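Local coordinates for protein pterin-4-alpha-carbinolamine dehydratase MoaB2 (Mycobacterium marinum, PDB 3RFQ) that probably takes part in molybdenum cofactor biosynthesis as a MogA/MoaB-family protein that binds molybdopterin or a related pterin, at residues E56-E60 with A61-V65. Numbering follows the deposited sequence.
Sequences ELLTE and AGFVV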
# COMPACT_ATOMS: atom_id res chain seq x y z
N GLU C 56 -0.86 -25.19 12.65
CA GLU C 56 -1.39 -25.49 11.34
C GLU C 56 -0.76 -24.63 10.24
O GLU C 56 -0.36 -25.15 9.20
CB GLU C 56 -2.92 -25.34 11.32
CG GLU C 56 -3.55 -25.62 9.96
CD GLU C 56 -4.95 -24.97 9.77
OE1 GLU C 56 -5.55 -24.47 10.75
OE2 GLU C 56 -5.47 -24.99 8.65
N LEU C 57 -0.69 -23.33 10.48
CA LEU C 57 -0.14 -22.36 9.51
C LEU C 57 1.38 -22.50 9.33
O LEU C 57 1.88 -22.43 8.21
CB LEU C 57 -0.52 -20.92 9.91
CG LEU C 57 -2.05 -20.68 10.00
CD1 LEU C 57 -2.38 -19.28 10.57
CD2 LEU C 57 -2.73 -20.84 8.65
N LEU C 58 2.11 -22.71 10.42
CA LEU C 58 3.54 -22.99 10.33
C LEU C 58 3.80 -24.28 9.51
O LEU C 58 4.64 -24.29 8.62
CB LEU C 58 4.13 -23.11 11.73
CG LEU C 58 4.40 -21.79 12.48
CD1 LEU C 58 4.84 -22.10 13.89
CD2 LEU C 58 5.47 -20.97 11.77
N THR C 59 3.05 -25.34 9.79
CA THR C 59 3.24 -26.61 9.12
C THR C 59 2.95 -26.50 7.62
O THR C 59 3.62 -27.12 6.80
CB THR C 59 2.34 -27.64 9.76
OG1 THR C 59 2.68 -27.77 11.15
CG2 THR C 59 2.46 -29.03 9.04
N GLU C 60 1.95 -25.70 7.27
CA GLU C 60 1.55 -25.52 5.88
C GLU C 60 2.61 -24.73 5.09
O GLU C 60 2.82 -24.96 3.91
CB GLU C 60 0.18 -24.83 5.86
CG GLU C 60 -0.39 -24.51 4.49
CD GLU C 60 -1.72 -23.75 4.60
OE1 GLU C 60 -2.75 -24.42 4.86
OE2 GLU C 60 -1.74 -22.50 4.44
N ALA C 61 3.29 -23.81 5.78
CA ALA C 61 4.42 -23.08 5.22
C ALA C 61 5.75 -23.90 5.19
O ALA C 61 6.77 -23.37 4.79
CB ALA C 61 4.62 -21.80 6.02
N GLY C 62 5.73 -25.16 5.61
CA GLY C 62 6.93 -26.02 5.54
C GLY C 62 7.79 -26.03 6.80
O GLY C 62 8.92 -26.51 6.77
N PHE C 63 7.26 -25.54 7.92
CA PHE C 63 7.98 -25.64 9.17
C PHE C 63 7.59 -26.90 9.94
O PHE C 63 6.40 -27.26 9.99
CB PHE C 63 7.75 -24.40 10.04
CG PHE C 63 8.43 -23.18 9.51
CD1 PHE C 63 9.74 -22.88 9.88
CD2 PHE C 63 7.79 -22.37 8.58
CE1 PHE C 63 10.38 -21.76 9.33
CE2 PHE C 63 8.43 -21.27 8.04
CZ PHE C 63 9.71 -20.96 8.43
N VAL C 64 8.56 -27.57 10.54
CA VAL C 64 8.27 -28.63 11.49
C VAL C 64 8.11 -27.98 12.86
O VAL C 64 9.04 -27.32 13.34
CB VAL C 64 9.40 -29.69 11.52
CG1 VAL C 64 9.19 -30.69 12.65
CG2 VAL C 64 9.42 -30.46 10.24
N VAL C 65 6.95 -28.15 13.49
CA VAL C 65 6.61 -27.46 14.74
C VAL C 65 6.97 -28.27 16.02
O VAL C 65 6.36 -29.30 16.30
CB VAL C 65 5.12 -27.03 14.74
CG1 VAL C 65 4.74 -26.31 16.05
CG2 VAL C 65 4.83 -26.15 13.55
O HOH W 1 4.74 -29.49 12.37
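The carbonyl oxygen Leu58 O receives the N-H of Phe63 at 3.0 Å, with the donor tilted 35° from the carbonyl plane, while CB of the phenylalanine lies 3.4 Å from the same oxygen. With the bond from Gly62 N to Thr59 O it forms the pair that defines a Schellman motif, which ends helix 51-60 and turns the chain into strand 63-71, an edge strand of the mixed sheet within this chain. Gly62 makes the reversal with a positive phi of 94°, and its N reaches Thr59 O at 3.1 Å from above the carbonyl plane. One residue earlier, Ala61 N still makes a helical bond to Leu57 O.

The Phe63 ring has its CG placed beside its own backbone N (chi1 -71°) and turns an edge to Leu58 O, which lies in the ring plane. Its CD2 then meets CD2 of Leu58 at 4.2 Å, and both side chains continue into the core against Leu92 and Ala33. Farther along the strand, Val65 points back at the helix, lying roughly perpendicular to the Leu58 side chain, with its CG2 3.6 Å from Leu58 CB. Glu60, its chain extended, carries its carboxylate to the second subunit, where OE1 forms a salt bridge with Arg160 and OE2 one with Arg164. Thr59 OG1, also hydrogen-bonded to Thr55 O, accepts a hydrogen bond from a water that in turn accepts one from Val65 N at 2.8 Å.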